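Local coordinates for protein probable manganase-dependent inorganic pyrophosphatase (Clostridium perfringens, PDB 3L2B) that is the CBS–DRTGG regulatory region of a probable manganese-dependent inorganic pyrophosphatase and binds the activator diadenosine tetraphosphate, probably controlling pyrophosphate hydrolysis, at residues K8-L20 with V222-F236. Numbering follows the deposited sequence.
Sequences KVEDLEMDKIAPL and VIDENNKVVGSIARF
Asp-15 and Ser-232 pair through their backbones as a single antiparallel, hydrogen-bonded bridge: Asp-15 N donates to Ser-232 O at 2.7 Å, and Ser-232 N returns a bond of the same length to Asp-15 O. Both bonds are bent at the hydrogen, near 140°. Next to the bridge, a water accepts from Ala-234 N and donates a longer bond to Glu-13 O. Gly-231, which lies in a classic beta bulge with Val-230 opposite Val-222, brings its CA to 3.2 Å from Asp-15 O.

The apolar contacts lie to both sides of the bridge. Met-14 CG sits between its backbone N and carbonyl carbon (chi1 57°), and its SD lies against CG1 of both Val-222 and Val-230, 3.8 Å from each, crossing Val-222 at about a right angle. Val-9 CG1 meets Val-222 CG1 tip to tip. Leu-12 CD1 packs tightly on Ile-233 CD1 and also reaches Phe-236 CZ at 3.5 Å. Farther along the loop, Ile-17 CD1 presses on Ser-232 CB at 3.3 Å, while Pro-19 rests more loosely on Val-229.

The contact joins the two CBS motifs of a Bateman module: the loop before helix 26-35, from the first, packs on strand 229-234 of the second. The Ser-232 side chain is about 8 Å from the bound diadenosine tetraphosphate, too far to touch it. Val-9 and Leu-12 also touch helix 205-215, whereas Ile-17 and Pro-19 continue onto strand 40-44.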
ATOM      1  N   LYS A   8       3.724 -10.925  38.977  1.00 50.75           N
ATOM      2  CA  LYS A   8       2.881 -10.083  38.127  1.00 50.38           C
ATOM      3  C   LYS A   8       3.628  -9.594  36.858  1.00 48.82           C
ATOM      4  O   LYS A   8       4.856  -9.594  36.796  1.00 48.01           O
ATOM      5  CB  LYS A   8       2.359  -8.874  38.937  1.00 50.87           C
ATOM      6  CG  LYS A   8       1.381  -9.230  40.079  1.00 54.31           C
ATOM      7  CD  LYS A   8       1.100  -8.062  41.039  1.00 55.85           C
ATOM      8  CE  LYS A   8       2.062  -8.037  42.216  1.00 59.35           C
ATOM      9  NZ  LYS A   8       2.063  -9.316  43.045  1.00 62.24           N
ATOM     10  N   VAL A   9       2.865  -9.152  35.862  1.00 48.12           N
ATOM     11  CA  VAL A   9       3.439  -8.576  34.625  1.00 47.62           C
ATOM     12  C   VAL A   9       4.503  -7.492  34.926  1.00 48.15           C
ATOM     13  O   VAL A   9       5.534  -7.412  34.263  1.00 47.95           O
ATOM     14  CB  VAL A   9       2.353  -8.007  33.682  1.00 47.64           C
ATOM     15  CG1 VAL A   9       2.988  -7.107  32.570  1.00 46.74           C
ATOM     16  CG2 VAL A   9       1.523  -9.119  33.079  1.00 46.91           C
ATOM     17  N   GLU A  10       4.268  -6.696  35.957  1.00 48.99           N
ATOM     18  CA  GLU A  10       5.192  -5.598  36.329  1.00 50.35           C
ATOM     19  C   GLU A  10       6.580  -6.112  36.693  1.00 50.68           C
ATOM     20  O   GLU A  10       7.538  -5.383  36.614  1.00 51.39           O
ATOM     21  CB  GLU A  10       4.638  -4.737  37.484  1.00 51.25           C
ATOM     22  CG  GLU A  10       4.408  -5.499  38.785  1.00 54.13           C
ATOM     23  CD  GLU A  10       3.689  -4.709  39.856  1.00 57.41           C
ATOM     24  OE1 GLU A  10       3.129  -3.639  39.554  1.00 59.35           O
ATOM     25  OE2 GLU A  10       3.689  -5.182  41.018  1.00 61.44           O
ATOM     26  N   ASP A  11       6.666  -7.377  37.070  1.00 50.80           N
ATOM     27  CA  ASP A  11       7.936  -8.008  37.442  1.00 52.18           C
ATOM     28  C   ASP A  11       8.718  -8.494  36.227  1.00 52.62           C
ATOM     29  O   ASP A  11       9.881  -8.853  36.335  1.00 52.97           O
ATOM     30  CB  ASP A  11       7.704  -9.207  38.392  1.00 52.11           C
ATOM     31  CG  ASP A  11       6.885  -8.832  39.619  1.00 53.14           C
ATOM     32  OD1 ASP A  11       7.130  -7.741  40.175  1.00 55.92           O
ATOM     33  OD2 ASP A  11       5.987  -9.606  40.016  1.00 52.24           O
ATOM     34  N   LEU A  12       8.057  -8.524  35.082  1.00 53.13           N
ATOM     35  CA  LEU A  12       8.656  -9.085  33.869  1.00 54.54           C
ATOM     36  C   LEU A  12       9.420  -8.025  33.113  1.00 55.76           C
ATOM     37  O   LEU A  12       9.294  -6.826  33.361  1.00 55.80           O
ATOM     38  CB  LEU A  12       7.599  -9.698  32.946  1.00 53.93           C
ATOM     39  CG  LEU A  12       6.883 -10.925  33.502  1.00 55.41           C
ATOM     40  CD1 LEU A  12       5.692 -11.278  32.653  1.00 56.69           C
ATOM     41  CD2 LEU A  12       7.831 -12.094  33.573  1.00 56.94           C
ATOM     42  N   GLU A  13      10.225  -8.506  32.183  1.00 57.32           N
ATOM     43  CA  GLU A  13      10.947  -7.630  31.269  1.00 58.78           C
ATOM     44  C   GLU A  13       9.941  -7.169  30.247  1.00 57.56           C
ATOM     45  O   GLU A  13       9.220  -7.980  29.677  1.00 56.51           O
ATOM     46  CB  GLU A  13      12.054  -8.375  30.531  1.00 60.12           C
ATOM     47  CG  GLU A  13      13.003  -9.153  31.413  1.00 64.85           C
ATOM     48  CD  GLU A  13      14.021  -8.272  32.080  1.00 69.46           C
ATOM     49  OE1 GLU A  13      14.808  -7.642  31.337  1.00 71.43           O
ATOM     50  OE2 GLU A  13      14.033  -8.218  33.335  1.00 71.93           O
ATOM     51  N   MET A  14       9.890  -5.874  30.013  1.00 57.46           N
ATOM     52  CA  MET A  14       9.065  -5.400  28.935  1.00 57.55           C
ATOM     53  C   MET A  14       9.716  -4.321  28.098  1.00 57.95           C
ATOM     54  O   MET A  14      10.630  -3.614  28.525  1.00 57.98           O
ATOM     55  CB  MET A  14       7.683  -4.980  29.446  1.00 57.06           C
ATOM     56  CG  MET A  14       7.680  -3.936  30.508  1.00 58.98           C
ATOM     57  SD  MET A  14       5.993  -3.604  31.065  1.00 62.95           S
ATOM     58  CE  MET A  14       5.658  -5.078  32.053  1.00 57.61           C
ATOM     59  N   ASP A  15       9.218  -4.252  26.872  1.00 57.88           N
ATOM     60  CA  ASP A  15       9.612  -3.234  25.916  1.00 58.64           C
ATOM     61  C   ASP A  15       8.826  -1.975  26.206  1.00 58.61           C
ATOM     62  O   ASP A  15       7.596  -1.939  26.069  1.00 58.50           O
ATOM     63  CB  ASP A  15       9.332  -3.675  24.478  1.00 58.47           C
ATOM     64  CG  ASP A  15       9.884  -5.048  24.162  1.00 59.05           C
ATOM     65  OD1 ASP A  15      11.049  -5.343  24.500  1.00 60.39           O
ATOM     66  OD2 ASP A  15       9.138  -5.839  23.559  1.00 62.15           O
ATOM     67  N   LYS A  16       9.543  -0.942  26.616  1.00 59.59           N
ATOM     68  CA  LYS A  16       8.943   0.364  26.748  1.00 60.02           C
ATOM     69  C   LYS A  16       8.852   0.889  25.343  1.00 59.47           C
ATOM     70  O   LYS A  16       9.853   1.034  24.662  1.00 61.04           O
ATOM     71  CB  LYS A  16       9.786   1.291  27.617  1.00 61.54           C
ATOM     72  CG  LYS A  16      10.059   0.757  29.007  1.00 63.86           C
ATOM     73  CD  LYS A  16       8.776   0.571  29.826  1.00 65.60           C
ATOM     74  CE  LYS A  16       9.043  -0.246  31.102  1.00 67.39           C
ATOM     75  NZ  LYS A  16      10.370   0.058  31.748  1.00 69.35           N
ATOM     76  N   ILE A  17       7.642   1.107  24.875  1.00 58.32           N
ATOM     77  CA  ILE A  17       7.450   1.710  23.555  1.00 57.30           C
ATOM     78  C   ILE A  17       6.648   2.945  23.776  1.00 55.92           C
ATOM     79  O   ILE A  17       5.583   2.875  24.385  1.00 55.24           O
ATOM     80  CB  ILE A  17       6.610   0.842  22.598  1.00 56.94           C
ATOM     81  CG1 ILE A  17       6.932  -0.652  22.712  1.00 57.90           C
ATOM     82  CG2 ILE A  17       6.765   1.344  21.150  1.00 57.02           C
ATOM     83  CD1 ILE A  17       5.920  -1.497  21.954  1.00 58.57           C
ATOM     84  N   ALA A  18       7.147   4.065  23.289  1.00 55.33           N
ATOM     85  CA  ALA A  18       6.352   5.295  23.282  1.00 55.48           C
ATOM     86  C   ALA A  18       5.225   5.122  22.261  1.00 53.31           C
ATOM     87  O   ALA A  18       5.492   4.867  21.100  1.00 52.82           O
ATOM     88  CB  ALA A  18       7.222   6.525  22.930  1.00 56.64           C
ATOM     89  N   PRO A  19       3.968   5.213  22.705  1.00 52.26           N
ATOM     90  CA  PRO A  19       2.833   4.997  21.785  1.00 50.96           C
ATOM     91  C   PRO A  19       2.583   6.130  20.827  1.00 50.72           C
ATOM     92  O   PRO A  19       2.961   7.253  21.082  1.00 51.58           O
ATOM     93  CB  PRO A  19       1.629   4.851  22.715  1.00 50.85           C
ATOM     94  CG  PRO A  19       2.062   5.426  24.036  1.00 51.87           C
ATOM     95  CD  PRO A  19       3.547   5.401  24.105  1.00 52.19           C
ATOM     96  N   LEU A  20       1.944   5.798  19.716  1.00 49.58           N
ATOM     97  CA  LEU A  20       1.524   6.786  18.734  1.00 48.46           C
ATOM     98  C   LEU A  20       0.256   7.513  19.166  1.00 47.95           C
ATOM     99  O   LEU A  20      -0.677   6.922  19.717  1.00 46.94           O
ATOM    100  CB  LEU A  20       1.246   6.097  17.395  1.00 47.82           C
ATOM    101  CG  LEU A  20       2.455   5.434  16.745  1.00 48.11           C
ATOM    102  CD1 LEU A  20       2.058   4.782  15.458  1.00 46.85           C
ATOM    103  CD2 LEU A  20       3.580   6.462  16.507  1.00 49.74           C
ATOM    104  N   VAL A 222       1.040  -3.631  27.310  1.00 47.36           N
ATOM    105  CA  VAL A 222       0.918  -3.658  28.757  1.00 48.14           C
ATOM    106  C   VAL A 222       0.406  -2.317  29.220  1.00 49.67           C
ATOM    107  O   VAL A 222       0.967  -1.269  28.879  1.00 49.42           O
ATOM    108  CB  VAL A 222       2.272  -3.912  29.424  1.00 48.25           C
ATOM    109  CG1 VAL A 222       2.152  -3.768  30.925  1.00 46.36           C
ATOM    110  CG2 VAL A 222       2.818  -5.307  28.994  1.00 46.47           C
ATOM    111  N   ILE A 223      -0.686  -2.370  29.972  1.00 51.54           N
ATOM    112  CA  ILE A 223      -1.288  -1.179  30.564  1.00 53.44           C
ATOM    113  C   ILE A 223      -1.156  -1.276  32.097  1.00 55.60           C
ATOM    114  O   ILE A 223      -1.139  -2.359  32.663  1.00 55.20           O
ATOM    115  CB  ILE A 223      -2.793  -0.979  30.143  1.00 54.24           C
ATOM    116  CG1 ILE A 223      -3.685  -2.118  30.660  1.00 55.03           C
ATOM    117  CG2 ILE A 223      -2.944  -0.850  28.615  1.00 51.68           C
ATOM    118  CD1 ILE A 223      -5.177  -1.977  30.235  1.00 55.72           C
ATOM    119  N   ASP A 224      -1.033  -0.138  32.765  1.00 57.83           N
ATOM    120  CA  ASP A 224      -0.899  -0.162  34.219  1.00 60.28           C
ATOM    121  C   ASP A 224      -2.256  -0.204  34.925  1.00 62.77           C
ATOM    122  O   ASP A 224      -3.317  -0.361  34.288  1.00 62.91           O
ATOM    123  CB  ASP A 224      -0.001   0.983  34.739  1.00 61.09           C
ATOM    124  CG  ASP A 224      -0.646   2.350  34.629  1.00 61.36           C
ATOM    125  OD1 ASP A 224      -1.882   2.432  34.481  1.00 60.46           O
ATOM    126  OD2 ASP A 224       0.105   3.344  34.646  1.00 63.33           O
ATOM    127  N   GLU A 225      -2.193  -0.068  36.252  1.00 65.75           N
ATOM    128  CA  GLU A 225      -3.359  -0.214  37.138  1.00 67.89           C
ATOM    129  C   GLU A 225      -4.285   0.999  37.067  1.00 69.25           C
ATOM    130  O   GLU A 225      -5.337   1.036  37.715  1.00 70.64           O
ATOM    131  CB  GLU A 225      -2.920  -0.468  38.587  1.00 69.28           C
ATOM    132  CG  GLU A 225      -2.312   0.756  39.329  1.00 72.73           C
ATOM    133  CD  GLU A 225      -0.825   1.014  39.009  1.00 74.64           C
ATOM    134  OE1 GLU A 225      -0.129   0.093  38.500  1.00 73.65           O
ATOM    135  OE2 GLU A 225      -0.364   2.155  39.264  1.00 75.92           O
ATOM    136  N   ASN A 226      -3.864   1.991  36.293  1.00 68.75           N
ATOM    137  CA  ASN A 226      -4.665   3.174  36.020  1.00 69.73           C
ATOM    138  C   ASN A 226      -4.912   3.342  34.522  1.00 68.20           C
ATOM    139  O   ASN A 226      -5.315   4.404  34.052  1.00 67.87           O
ATOM    140  CB  ASN A 226      -3.969   4.401  36.614  1.00 70.89           C
ATOM    141  CG  ASN A 226      -3.737   4.263  38.107  1.00 72.85           C
ATOM    142  OD1 ASN A 226      -2.594   4.218  38.576  1.00 74.37           O
ATOM    143  ND2 ASN A 226      -4.826   4.177  38.867  1.00 74.14           N
ATOM    144  N   ASN A 227      -4.640   2.259  33.795  1.00 66.49           N
ATOM    145  CA  ASN A 227      -4.899   2.141  32.341  1.00 65.30           C
ATOM    146  C   ASN A 227      -4.038   2.949  31.379  1.00 63.97           C
ATOM    147  O   ASN A 227      -4.381   3.064  30.209  1.00 64.15           O
ATOM    148  CB  ASN A 227      -6.381   2.382  32.022  1.00 66.04           C
ATOM    149  CG  ASN A 227      -7.245   1.206  32.415  1.00 67.79           C
ATOM    150  OD1 ASN A 227      -7.096   0.655  33.513  1.00 69.07           O
ATOM    151  ND2 ASN A 227      -8.142   0.795  31.514  1.00 68.78           N
ATOM    152  N   LYS A 228      -2.927   3.497  31.851  1.00 63.53           N
ATOM    153  CA  LYS A 228      -1.948   4.113  30.935  1.00 62.90           C
ATOM    154  C   LYS A 228      -1.146   2.998  30.243  1.00 60.94           C
ATOM    155  O   LYS A 228      -0.848   1.964  30.841  1.00 60.38           O
ATOM    156  CB  LYS A 228      -0.956   5.053  31.651  1.00 64.13           C
ATOM    157  CG  LYS A 228      -1.519   6.038  32.708  1.00 68.19           C
ATOM    158  CD  LYS A 228      -0.422   6.346  33.781  1.00 71.27           C
ATOM    159  CE  LYS A 228      -0.978   6.413  35.225  1.00 72.74           C
ATOM    160  NZ  LYS A 228       0.016   5.952  36.252  1.00 72.87           N
ATOM    161  N   VAL A 229      -0.783   3.226  28.991  1.00 59.77           N
ATOM    162  CA  VAL A 229       0.045   2.284  28.249  1.00 58.39           C
ATOM    163  C   VAL A 229       1.443   2.378  28.790  1.00 58.80           C
ATOM    164  O   VAL A 229       2.065   3.431  28.732  1.00 59.50           O
ATOM    165  CB  VAL A 229       0.074   2.581  26.733  1.00 58.11           C
ATOM    166  CG1 VAL A 229       1.140   1.748  26.044  1.00 57.48           C
ATOM    167  CG2 VAL A 229      -1.277   2.320  26.122  1.00 57.31           C
ATOM    168  N   VAL A 230       1.935   1.261  29.307  1.00 58.14           N
ATOM    169  CA  VAL A 230       3.222   1.225  29.987  1.00 58.58           C
ATOM    170  C   VAL A 230       4.287   0.511  29.176  1.00 58.17           C
ATOM    171  O   VAL A 230       5.437   0.432  29.597  1.00 59.08           O
ATOM    172  CB  VAL A 230       3.092   0.570  31.379  1.00 58.83           C
ATOM    173  CG1 VAL A 230       4.301  -0.266  31.694  1.00 59.51           C
ATOM    174  CG2 VAL A 230       2.881   1.658  32.444  1.00 59.54           C
ATOM    175  N   GLY A 231       3.885  -0.005  28.016  1.00 57.15           N
ATOM    176  CA  GLY A 231       4.788  -0.737  27.134  1.00 56.27           C
ATOM    177  C   GLY A 231       4.208  -1.965  26.444  1.00 54.87           C
ATOM    178  O   GLY A 231       3.031  -2.056  26.135  1.00 53.76           O
ATOM    179  N   SER A 232       5.081  -2.930  26.229  1.00 54.11           N
ATOM    180  CA  SER A 232       4.729  -4.134  25.492  1.00 53.10           C
ATOM    181  C   SER A 232       5.552  -5.297  26.013  1.00 52.86           C
ATOM    182  O   SER A 232       6.724  -5.143  26.391  1.00 53.03           O
ATOM    183  CB  SER A 232       4.959  -3.909  24.006  1.00 52.66           C
ATOM    184  OG  SER A 232       4.923  -5.116  23.283  1.00 53.12           O
ATOM    185  N   ILE A 233       4.911  -6.449  26.088  1.00 52.35           N
ATOM    186  CA  ILE A 233       5.585  -7.678  26.505  1.00 52.52           C
ATOM    187  C   ILE A 233       5.521  -8.728  25.378  1.00 52.83           C
ATOM    188  O   ILE A 233       4.526  -8.839  24.683  1.00 51.04           O
ATOM    189  CB  ILE A 233       4.996  -8.227  27.852  1.00 51.89           C
ATOM    190  CG1 ILE A 233       5.817  -9.403  28.332  1.00 53.45           C
ATOM    191  CG2 ILE A 233       3.563  -8.666  27.718  1.00 50.25           C
ATOM    192  CD1 ILE A 233       5.745  -9.631  29.854  1.00 55.89           C
ATOM    193  N   ALA A 234       6.605  -9.475  25.220  1.00 54.70           N
ATOM    194  CA  ALA A 234       6.668 -10.577  24.242  1.00 56.70           C
ATOM    195  C   ALA A 234       6.040 -11.863  24.784  1.00 58.09           C
ATOM    196  O   ALA A 234       6.056 -12.136  25.987  1.00 58.02           O
ATOM    197  CB  ALA A 234       8.115 -10.846  23.808  1.00 56.89           C
ATOM    198  N   ARG A 235       5.476 -12.633  23.869  1.00 60.00           N
ATOM    199  CA  ARG A 235       4.919 -13.960  24.177  1.00 62.55           C
ATOM    200  C   ARG A 235       6.048 -14.808  24.711  1.00 63.84           C
ATOM    201  O   ARG A 235       7.116 -14.854  24.126  1.00 64.44           O
ATOM    202  CB  ARG A 235       4.307 -14.593  22.921  1.00 63.36           C
ATOM    203  CG  ARG A 235       3.646 -15.958  23.110  1.00 67.40           C
ATOM    204  CD  ARG A 235       2.611 -16.252  21.990  1.00 70.35           C
ATOM    205  NE  ARG A 235       2.643 -17.641  21.541  1.00 75.62           N
ATOM    206  CZ  ARG A 235       2.062 -18.664  22.168  1.00 78.98           C
ATOM    207  NH1 ARG A 235       1.386 -18.475  23.293  1.00 79.56           N
ATOM    208  NH2 ARG A 235       2.170 -19.890  21.671  1.00 81.57           N
ATOM    209  N   PHE A 236       5.824 -15.452  25.842  1.00 65.42           N
ATOM    210  CA  PHE A 236       6.937 -16.152  26.526  1.00 67.46           C
ATOM    211  C   PHE A 236       7.425 -17.353  25.735  1.00 68.80           C
ATOM    212  O   PHE A 236       8.562 -17.777  25.928  1.00 70.70           O
ATOM    213  CB  PHE A 236       6.561 -16.607  27.935  1.00 67.71           C
ATOM    214  CG  PHE A 236       5.896 -15.546  28.741  1.00 68.55           C
ATOM    215  CD1 PHE A 236       6.430 -14.264  28.802  1.00 69.03           C
ATOM    216  CD2 PHE A 236       4.718 -15.817  29.421  1.00 69.80           C
ATOM    217  CE1 PHE A 236       5.803 -13.285  29.529  1.00 68.56           C
ATOM    218  CE2 PHE A 236       4.084 -14.834  30.149  1.00 69.34           C
ATOM    219  CZ  PHE A 236       4.622 -13.575  30.206  1.00 69.20           C
TER
HETATM  220  O   HOH W   1       8.974  -8.651  26.459  1.00 57.90           O